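Local coordinates for galactose mutarotase-like protein (Clostridium acetobutylicum, PDB 3OS7) that probably binds carbohydrate and may interconvert the anomers of aldose sugars, at residues Ile205-Gln213 / Ser247-Asp255; Gly258-Ile266 / Val276-Lys284. All blocks are in the same frame, centred on the assembly; numbering follows the deposited sequence. Where two conformers were deposited one is given.

Contact 1 of 2, residues Ile205-Gln213 / Ser247-Asp255; sequences ISIDKFWKQ and SLFSLKDID
K252 N bonds to S206 O at 2.9 Å, the first of four backbone bonds that tie 205-213 to the antiparallel 247-255; at the other end W211 N reaches L248 O. Between them D208 N meets S250 O at 2.8 Å, while S250 N turns back to K209 O. The pairing slips by one residue between I207–L251 and F210–F249, a beta bulge, and the strands run at 141° rather than fully antiparallel.

Side-chain hydroxyls bind the bulge and its flank. S250 OG, set between its own backbone N and carbonyl carbon (chi1 48°), takes the N-H of K209 and also that of the indole NE1 of W211 (3.1 Å). S250 OG lies in the plane of the indole, at its edge, and the NE1 N-H points almost straight at it. The indole edge is thereby pinned across the bulge. S206 OG donates to K252 O at 3.0 Å and itself receives the N-H of G263.

Apolar packing falls on both faces. I207 CG2 sits over one face of the F249 ring, off-centre, in a CH-pi contact 3.8 Å from the ring centroid. F210 lies on the same side of the sheet as F249, its CD1 3.7 Å from F249 CE1, the rings oblique with planes 59° apart. Across the sheet, W211 CB rests on L248 CD2.

Water completes the polar contacts: one molecule joins the carbonyls of I207 and D208 to K252 NZ, and another links W211 O, Q213 OE1 and L248 N, while Q213 NE2 bonds to N217 O.

W211 also meets Y285 edge-to-face, and S250 lies close to a bound tetraethylene glycol. This is a beta bulge between antiparallel neighbours, its second N-H taken by S250 OG, here in the beta-sandwich of the galactose mutarotase fold.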
loop_
_atom_site.group_PDB
_atom_site.type_symbol
_atom_site.label_atom_id
_atom_site.label_comp_id
_atom_site.label_asym_id
_atom_site.label_seq_id
_atom_site.Cartn_x
_atom_site.Cartn_y
_atom_site.Cartn_z
ATOM N N ILE A 205 -10.539 -10.972 2.784
ATOM C CA ILE A 205 -10.424 -9.910 1.796
ATOM C C ILE A 205 -11.734 -9.857 1.023
ATOM O O ILE A 205 -12.248 -10.893 0.618
ATOM C CB ILE A 205 -9.294 -10.158 0.765
ATOM C CG1 ILE A 205 -7.947 -10.426 1.438
ATOM C CG2 ILE A 205 -9.170 -8.946 -0.199
ATOM C CD1 ILE A 205 -6.848 -10.913 0.439
ATOM N N SER A 206 -12.227 -8.646 0.740
ATOM C CA SER A 206 -13.525 -8.490 0.049
ATOM C C SER A 206 -13.351 -8.643 -1.466
ATOM O O SER A 206 -13.506 -7.692 -2.220
ATOM C CB SER A 206 -14.160 -7.139 0.425
ATOM O OG SER A 206 -13.335 -6.041 0.081
ATOM N N ILE A 207 -13.004 -9.859 -1.890
ATOM C CA ILE A 207 -12.696 -10.134 -3.268
ATOM C C ILE A 207 -13.957 -10.302 -4.095
ATOM O O ILE A 207 -14.983 -10.757 -3.591
ATOM C CB ILE A 207 -11.797 -11.379 -3.421
ATOM C CG1 ILE A 207 -12.469 -12.642 -2.859
ATOM C CG2 ILE A 207 -10.436 -11.125 -2.761
ATOM C CD1 ILE A 207 -11.739 -13.988 -3.195
ATOM N N ASP A 208 -13.844 -9.916 -5.363
ATOM C CA ASP A 208 -14.871 -10.100 -6.372
ATOM C C ASP A 208 -14.453 -11.271 -7.262
ATOM O O ASP A 208 -14.925 -12.383 -7.061
ATOM C CB ASP A 208 -15.020 -8.792 -7.169
ATOM C CG ASP A 208 -16.186 -8.815 -8.145
ATOM O OD1 ASP A 208 -16.935 -9.818 -8.193
ATOM O OD2 ASP A 208 -16.361 -7.788 -8.838
ATOM N N LYS A 209 -13.507 -11.048 -8.179
ATOM C CA LYS A 209 -13.022 -12.104 -9.055
ATOM C C LYS A 209 -11.513 -12.280 -8.909
ATOM O O LYS A 209 -10.787 -11.353 -8.525
ATOM C CB LYS A 209 -13.369 -11.803 -10.536
ATOM C CG LYS A 209 -14.875 -11.706 -10.794
ATOM C CD LYS A 209 -15.200 -11.708 -12.250
ATOM C CE LYS A 209 -15.048 -10.332 -12.841
ATOM N NZ LYS A 209 -15.187 -10.347 -14.326
ATOM N N PHE A 210 -11.069 -13.495 -9.195
ATOM C CA PHE A 210 -9.661 -13.819 -9.357
ATOM C C PHE A 210 -9.229 -13.551 -10.811
ATOM O O PHE A 210 -9.965 -13.884 -11.745
ATOM C CB PHE A 210 -9.490 -15.293 -9.017
ATOM C CG PHE A 210 -8.116 -15.823 -9.274
ATOM C CD1 PHE A 210 -7.071 -15.439 -8.478
ATOM C CD2 PHE A 210 -7.877 -16.707 -10.327
ATOM C CE1 PHE A 210 -5.808 -15.919 -8.679
ATOM C CE2 PHE A 210 -6.594 -17.198 -10.552
ATOM C CZ PHE A 210 -5.547 -16.793 -9.705
ATOM N N TRP A 211 -8.019 -13.017 -10.996
ATOM C CA TRP A 211 -7.480 -12.679 -12.330
ATOM C C TRP A 211 -6.215 -13.494 -12.552
ATOM O O TRP A 211 -5.237 -13.384 -11.786
ATOM C CB TRP A 211 -7.215 -11.176 -12.431
ATOM C CG TRP A 211 -8.481 -10.410 -12.357
ATOM C CD1 TRP A 211 -9.200 -10.112 -11.220
ATOM C CD2 TRP A 211 -9.229 -9.882 -13.448
ATOM N NE1 TRP A 211 -10.337 -9.424 -11.540
ATOM C CE2 TRP A 211 -10.390 -9.262 -12.898
ATOM C CE3 TRP A 211 -9.040 -9.856 -14.842
ATOM C CZ2 TRP A 211 -11.340 -8.645 -13.677
ATOM C CZ3 TRP A 211 -10.008 -9.200 -15.636
ATOM C CH2 TRP A 211 -11.135 -8.612 -15.046
ATOM N N LYS A 212 -6.262 -14.360 -13.560
ATOM C CA LYS A 212 -5.144 -15.217 -13.877
ATOM C C LYS A 212 -3.959 -14.393 -14.365
ATOM O O LYS A 212 -4.121 -13.431 -15.120
ATOM C CB LYS A 212 -5.555 -16.208 -14.971
ATOM C CG LYS A 212 -4.536 -17.308 -15.313
ATOM C CD LYS A 212 -5.140 -18.303 -16.347
ATOM C CE LYS A 212 -4.075 -19.247 -16.948
ATOM N NZ LYS A 212 -4.660 -20.434 -17.644
ATOM N N GLN A 213 -2.777 -14.816 -13.953
ATOM C CA GLN A 213 -1.524 -14.270 -14.452
ATOM C C GLN A 213 -0.720 -15.304 -15.267
ATOM O O GLN A 213 -0.792 -16.500 -15.001
ATOM C CB GLN A 213 -0.687 -13.753 -13.282
ATOM C CG GLN A 213 -1.281 -12.475 -12.653
ATOM C CD GLN A 213 -0.619 -12.108 -11.364
ATOM O OE1 GLN A 213 -1.072 -12.512 -10.301
ATOM N NE2 GLN A 213 0.507 -11.368 -11.448
ATOM N N SER A 247 -1.385 -13.701 -5.507
ATOM C CA SER A 247 -2.655 -13.697 -6.232
ATOM C C SER A 247 -3.156 -12.296 -6.513
ATOM O O SER A 247 -2.984 -11.389 -5.711
ATOM C CB SER A 247 -3.708 -14.406 -5.399
ATOM O OG SER A 247 -3.401 -15.779 -5.212
ATOM N N LEU A 248 -3.874 -12.149 -7.627
ATOM C CA LEU A 248 -4.490 -10.883 -8.005
ATOM C C LEU A 248 -6.020 -11.015 -7.991
ATOM O O LEU A 248 -6.570 -11.898 -8.677
ATOM C CB LEU A 248 -4.025 -10.499 -9.401
ATOM C CG LEU A 248 -4.687 -9.308 -10.062
ATOM C CD1 LEU A 248 -4.467 -7.992 -9.278
ATOM C CD2 LEU A 248 -4.205 -9.200 -11.527
ATOM N N PHE A 249 -6.687 -10.130 -7.250
ATOM C CA PHE A 249 -8.150 -10.083 -7.214
ATOM C C PHE A 249 -8.668 -8.715 -7.564
ATOM O O PHE A 249 -8.007 -7.708 -7.294
ATOM C CB PHE A 249 -8.633 -10.412 -5.800
ATOM C CG PHE A 249 -8.299 -11.811 -5.348
ATOM C CD1 PHE A 249 -9.055 -12.913 -5.793
ATOM C CD2 PHE A 249 -7.227 -12.032 -4.523
ATOM C CE1 PHE A 249 -8.739 -14.204 -5.379
ATOM C CE2 PHE A 249 -6.915 -13.305 -4.101
ATOM C CZ PHE A 249 -7.668 -14.399 -4.540
ATOM N N SER A 250 -9.865 -8.650 -8.132
ATOM C CA SER A 250 -10.650 -7.419 -8.033
ATOM C C SER A 250 -11.360 -7.362 -6.682
ATOM O O SER A 250 -11.573 -8.383 -6.043
ATOM C CB SER A 250 -11.629 -7.289 -9.192
ATOM O OG SER A 250 -12.354 -8.478 -9.401
ATOM N N LEU A 251 -11.771 -6.163 -6.289
ATOM C CA LEU A 251 -12.420 -5.929 -5.009
ATOM C C LEU A 251 -13.872 -5.549 -5.189
ATOM O O LEU A 251 -14.260 -4.970 -6.205
ATOM C CB LEU A 251 -11.731 -4.789 -4.273
ATOM C CG LEU A 251 -10.288 -5.078 -3.801
ATOM C CD1 LEU A 251 -9.690 -3.823 -3.182
ATOM C CD2 LEU A 251 -10.287 -6.239 -2.819
ATOM N N LYS A 252 -14.666 -5.831 -4.171
ATOM C CA LYS A 252 -16.041 -5.349 -4.103
ATOM C C LYS A 252 -16.339 -4.973 -2.665
ATOM O O LYS A 252 -15.539 -5.273 -1.762
ATOM C CB LYS A 252 -17.015 -6.409 -4.605
ATOM C CG LYS A 252 -16.994 -7.698 -3.792
ATOM C CD LYS A 252 -18.085 -8.710 -4.215
ATOM C CE LYS A 252 -18.204 -9.794 -3.159
ATOM N NZ LYS A 252 -19.028 -10.927 -3.647
ATOM N N ASP A 253 -17.458 -4.280 -2.454
ATOM C CA ASP A 253 -18.005 -4.110 -1.112
ATOM C C ASP A 253 -18.751 -5.356 -0.639
ATOM O O ASP A 253 -19.391 -6.073 -1.422
ATOM C CB ASP A 253 -18.995 -2.928 -1.009
ATOM C CG ASP A 253 -18.397 -1.580 -1.387
ATOM O OD1 ASP A 253 -17.164 -1.415 -1.583
ATOM O OD2 ASP A 253 -19.218 -0.654 -1.515
ATOM N N ILE A 254 -18.636 -5.614 0.655
ATOM C CA ILE A 254 -19.406 -6.612 1.357
ATOM C C ILE A 254 -20.125 -5.953 2.530
ATOM O O ILE A 254 -19.833 -4.822 2.887
ATOM C CB ILE A 254 -18.538 -7.770 1.889
ATOM C CG1 ILE A 254 -17.476 -7.270 2.890
ATOM C CG2 ILE A 254 -17.929 -8.536 0.731
ATOM C CD1 ILE A 254 -16.724 -8.374 3.596
ATOM N N ASP A 255 -21.082 -6.653 3.107
ATOM C CA ASP A 255 -21.810 -6.123 4.269
ATOM C C ASP A 255 -21.240 -6.733 5.533
ATOM O O ASP A 255 -21.155 -7.931 5.630
ATOM C CB ASP A 255 -23.306 -6.462 4.176
ATOM C CG ASP A 255 -23.961 -5.835 2.968
ATOM O OD1 ASP A 255 -23.761 -4.597 2.737
ATOM O OD2 ASP A 255 -24.639 -6.601 2.230
HETATM O O HOH W 1 -16.690 -12.744 -4.956
HETATM O O HOH W 2 -14.346 -7.975 -10.895
HETATM O O HOH W 3 -16.248 -5.298 -8.147
HETATM O O HOH W 4 -3.328 -13.939 -9.857
#

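Contact 2 of 2, residues Gly258-Ile266 / Val276-Lys284; sequences GKTFRGACI and VYEMSSEYK. With PG4 (tetraethylene glycol), chain J.
F261 reaches 276-284 with the far end of its ring: with CG anti to the backbone N (chi1 176°), CE1 comes within 3.6 Å of V276 CG1 and also touches E278 CB. The E278 chain runs extended past this ring, its carboxylate plane turned 46° from it. Two waters donate to E278 OE2; one also donates to T260 O, the other accepts from R262 N, and OE1 bonds to Y337 OH.

R262 works at both ends. Its carbonyl O takes the N-H of M279 in a bond of 2.9 Å. The side chain bends at chi3 (-66°), carrying the guanidinium to the turn at 280-283, where NH1 donates to Y283 O at 2.9 Å with that oxygen close to the guanidinium plane. S281 CA lies over one face of the group. NH1 also bonds O3 of a tetraethylene glycol (3.1 Å), whose O4 is held by K284 NZ, while NE makes a salt bridge to D253.

At G263 the backbone comes very close to the partner strand, CA only 3.3 Å from Y277 O, and the selenium of selenomethionine M279 packs against this bare CA. A264 and Y277 then exchange two backbone bonds, A264 O taking Y277 N at 2.8 Å. C265 CB ends the run against V276.

Strands 263-268 and 273-279 form an antiparallel beta hairpin, flanked by strand 201-213 beside the first and strand 329-340 beside the second, while P302 and I300 of strand 297-303 pack on the side chains of A264, Y277 and M279.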
loop_
_atom_site.group_PDB
_atom_site.type_symbol
_atom_site.label_atom_id
_atom_site.label_comp_id
_atom_site.label_asym_id
_atom_site.label_seq_id
_atom_site.Cartn_x
_atom_site.Cartn_y
_atom_site.Cartn_z
ATOM N N GLY A 258 -24.268 -4.409 9.376
ATOM C CA GLY A 258 -25.150 -3.367 8.876
ATOM C C GLY A 258 -24.516 -2.275 8.057
ATOM O O GLY A 258 -25.176 -1.313 7.708
ATOM N N LYS A 259 -23.249 -2.434 7.696
ATOM C CA LYS A 259 -22.489 -1.373 7.102
ATOM C C LYS A 259 -21.694 -1.973 5.929
ATOM O O LYS A 259 -21.270 -3.130 6.020
ATOM C CB LYS A 259 -21.538 -0.886 8.191
ATOM C CG LYS A 259 -20.949 0.420 7.980
ATOM C CD LYS A 259 -19.938 0.713 9.058
ATOM C CE LYS A 259 -19.551 2.169 9.026
ATOM N NZ LYS A 259 -19.297 2.680 7.657
ATOM N N THR A 260 -21.495 -1.235 4.851
ATOM C CA THR A 260 -20.625 -1.757 3.786
ATOM C C THR A 260 -19.144 -1.648 4.198
ATOM O O THR A 260 -18.739 -0.733 4.905
ATOM C CB THR A 260 -20.832 -1.107 2.432
ATOM O OG1 THR A 260 -20.559 0.286 2.525
ATOM C CG2 THR A 260 -22.274 -1.350 1.922
ATOM N N PHE A 261 -18.363 -2.602 3.717
ATOM C CA PHE A 261 -16.939 -2.649 4.002
ATOM C C PHE A 261 -16.235 -3.108 2.756
ATOM O O PHE A 261 -16.716 -4.011 2.071
ATOM C CB PHE A 261 -16.665 -3.634 5.114
ATOM C CG PHE A 261 -15.193 -3.818 5.412
ATOM C CD1 PHE A 261 -14.519 -2.914 6.201
ATOM C CD2 PHE A 261 -14.495 -4.873 4.870
ATOM C CE1 PHE A 261 -13.160 -3.063 6.449
ATOM C CE2 PHE A 261 -13.138 -5.029 5.124
ATOM C CZ PHE A 261 -12.484 -4.140 5.909
ATOM N N ARG A 262 -15.110 -2.461 2.468
ATOM C CA ARG A 262 -14.188 -2.903 1.448
ATOM C C ARG A 262 -12.793 -2.939 2.065
ATOM O O ARG A 262 -12.383 -2.015 2.758
ATOM C CB ARG A 262 -14.221 -1.985 0.232
ATOM C CG ARG A 262 -13.202 -2.345 -0.882
ATOM C CD ARG A 262 -13.166 -1.341 -2.047
ATOM N NE ARG A 262 -14.443 -1.417 -2.731
ATOM C CZ ARG A 262 -14.660 -1.360 -4.033
ATOM N NH1 ARG A 262 -13.690 -1.227 -4.905
ATOM N NH2 ARG A 262 -15.904 -1.473 -4.472
ATOM N N GLY A 263 -12.095 -4.050 1.843
ATOM C CA GLY A 263 -10.727 -4.172 2.320
ATOM C C GLY A 263 -10.424 -5.544 2.847
ATOM O O GLY A 263 -10.974 -6.534 2.376
ATOM N N ALA A 264 -9.524 -5.576 3.813
ATOM C CA ALA A 264 -9.018 -6.812 4.363
ATOM C C ALA A 264 -8.998 -6.767 5.860
ATOM O O ALA A 264 -9.046 -5.706 6.488
ATOM C CB ALA A 264 -7.584 -7.126 3.786
ATOM N N CYS A 265 -8.903 -7.952 6.448
ATOM C CA CYS A 265 -8.596 -8.046 7.847
ATOM C C CYS A 265 -7.795 -9.278 8.155
ATOM O O CYS A 265 -7.791 -10.232 7.379
ATOM C CB CYS A 265 -9.838 -7.962 8.731
ATOM S SG CYS A 265 -10.902 -9.412 8.729
ATOM N N ILE A 266 -7.088 -9.206 9.279
ATOM C CA ILE A 266 -6.256 -10.303 9.777
ATOM C C ILE A 266 -6.772 -10.591 11.185
ATOM O O ILE A 266 -6.736 -9.714 12.049
ATOM C CB ILE A 266 -4.767 -9.962 9.836
ATOM C CG1 ILE A 266 -4.280 -9.381 8.509
ATOM C CG2 ILE A 266 -3.941 -11.203 10.267
ATOM C CD1 ILE A 266 -2.788 -8.868 8.559
ATOM N N VAL A 276 -7.690 -4.455 10.989
ATOM C CA VAL A 276 -8.548 -4.097 9.857
ATOM C C VAL A 276 -7.851 -3.096 8.938
ATOM O O VAL A 276 -7.307 -2.080 9.403
ATOM C CB VAL A 276 -9.889 -3.485 10.335
ATOM C CG1 VAL A 276 -10.777 -3.159 9.133
ATOM C CG2 VAL A 276 -10.625 -4.420 11.311
ATOM N N TYR A 277 -7.902 -3.373 7.642
ATOM C CA TYR A 277 -7.340 -2.524 6.599
ATOM C C TYR A 277 -8.480 -2.180 5.643
ATOM O O TYR A 277 -8.790 -2.926 4.713
ATOM C CB TYR A 277 -6.227 -3.285 5.873
ATOM C CG TYR A 277 -5.371 -2.529 4.871
ATOM C CD1 TYR A 277 -5.296 -1.143 4.841
ATOM C CD2 TYR A 277 -4.572 -3.242 3.953
ATOM C CE1 TYR A 277 -4.436 -0.498 3.951
ATOM C CE2 TYR A 277 -3.753 -2.591 3.061
ATOM C CZ TYR A 277 -3.690 -1.233 3.051
ATOM O OH TYR A 277 -2.832 -0.585 2.165
ATOM N N GLU A 278 -9.126 -1.054 5.906
ATOM C CA GLU A 278 -10.281 -0.595 5.133
ATOM C C GLU A 278 -9.814 0.302 3.985
ATOM O O GLU A 278 -8.982 1.185 4.157
ATOM C CB GLU A 278 -11.252 0.142 6.060
ATOM C CG GLU A 278 -12.560 0.535 5.433
ATOM C CD GLU A 278 -13.625 1.000 6.456
ATOM O OE1 GLU A 278 -13.360 1.088 7.683
ATOM O OE2 GLU A 278 -14.757 1.256 5.991
HETATM N N MSE A 279 -10.359 0.060 2.814
HETATM C CA MSE A 279 -9.942 0.747 1.601
HETATM C C MSE A 279 -11.135 1.424 0.956
HETATM O O MSE A 279 -12.207 0.825 0.851
HETATM C CB MSE A 279 -9.374 -0.261 0.608
HETATM C CG MSE A 279 -8.308 -1.122 1.145
HETATM SE SE MSE A 279 -8.050 -2.752 0.122
HETATM C CE MSE A 279 -6.940 -3.553 1.439
ATOM N N SER A 280 -10.928 2.642 0.477
ATOM C CA SER A 280 -11.987 3.365 -0.252
ATOM C C SER A 280 -12.221 2.742 -1.630
ATOM O O SER A 280 -11.390 1.962 -2.145
ATOM C CB SER A 280 -11.646 4.852 -0.379
ATOM O OG SER A 280 -10.580 5.073 -1.296
ATOM N N SER A 281 -13.345 3.111 -2.238
ATOM C CA SER A 281 -13.779 2.586 -3.537
ATOM C C SER A 281 -12.828 2.889 -4.674
ATOM O O SER A 281 -12.921 2.284 -5.751
ATOM C CB SER A 281 -15.155 3.173 -3.913
ATOM O OG SER A 281 -16.139 2.794 -2.992
ATOM N N GLU A 282 -11.923 3.851 -4.471
ATOM C CA GLU A 282 -10.904 4.131 -5.474
ATOM C C GLU A 282 -9.973 2.944 -5.686
ATOM O O GLU A 282 -9.341 2.825 -6.755
ATOM C CB GLU A 282 -10.072 5.369 -5.090
ATOM C CG GLU A 282 -10.793 6.712 -5.329
ATOM C CD GLU A 282 -11.784 7.071 -4.241
ATOM O OE1 GLU A 282 -11.756 6.480 -3.145
ATOM O OE2 GLU A 282 -12.613 7.955 -4.479
ATOM N N TYR A 283 -9.896 2.070 -4.684
ATOM C CA TYR A 283 -9.053 0.870 -4.790
ATOM C C TYR A 283 -9.899 -0.284 -5.323
ATOM O O TYR A 283 -10.865 -0.705 -4.694
ATOM C CB TYR A 283 -8.402 0.544 -3.455
ATOM C CG TYR A 283 -7.460 1.615 -3.013
ATOM C CD1 TYR A 283 -6.234 1.779 -3.641
ATOM C CD2 TYR A 283 -7.807 2.504 -2.015
ATOM C CE1 TYR A 283 -5.349 2.812 -3.251
ATOM C CE2 TYR A 283 -6.938 3.555 -1.632
ATOM C CZ TYR A 283 -5.704 3.680 -2.242
ATOM O OH TYR A 283 -4.828 4.689 -1.849
ATOM N N LYS A 284 -9.569 -0.718 -6.539
ATOM C CA LYS A 284 -10.395 -1.648 -7.277
ATOM C C LYS A 284 -9.820 -3.060 -7.419
ATOM O O LYS A 284 -10.543 -3.999 -7.782
ATOM C CB LYS A 284 -10.660 -1.037 -8.635
ATOM C CG LYS A 284 -11.403 0.336 -8.472
ATOM C CD LYS A 284 -11.846 0.970 -9.722
ATOM C CE LYS A 284 -12.396 2.412 -9.423
ATOM N NZ LYS A 284 -13.522 2.431 -8.406
HETATM O O1 PG4 J . -13.304 -5.717 -12.784
HETATM C C1 PG4 J . -12.986 -5.295 -11.462
HETATM C C2 PG4 J . -13.319 -3.833 -11.222
HETATM O O2 PG4 J . -12.730 -3.491 -9.964
HETATM C C3 PG4 J . -13.510 -3.861 -8.822
HETATM C C4 PG4 J . -13.610 -2.706 -7.825
HETATM O O3 PG4 J . -14.962 -2.317 -7.536
HETATM C C5 PG4 J . -15.537 -1.391 -8.473
HETATM C C6 PG4 J . -16.178 -0.192 -7.770
HETATM O O4 PG4 J . -15.179 0.750 -7.345
HETATM O O HOH W 5 -17.102 -0.523 7.060
HETATM O O HOH W 6 -15.353 0.334 3.528
#

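In the fold
Both contacts are partly buried antiparallel pairings on the same side of the chain's centre, about 12 Å apart between centres, and their strands are neighbours: 201-213 lies beside 263-268, and 246-256 beside 259-261. They touch directly, with probable hydrogen bonds from F261 N to I254 O and from L251 N to K284 O. Their chemistry diverges. Contact 1 buries more surface, 837 against 519 Å², and puts an indole and hydroxyls around an irregular pairing; contact 2 is a regular hairpin whose arginine extends into the following turn. The bound glycol lies near both, beside S250, R262 and K284, and may mark a pocket.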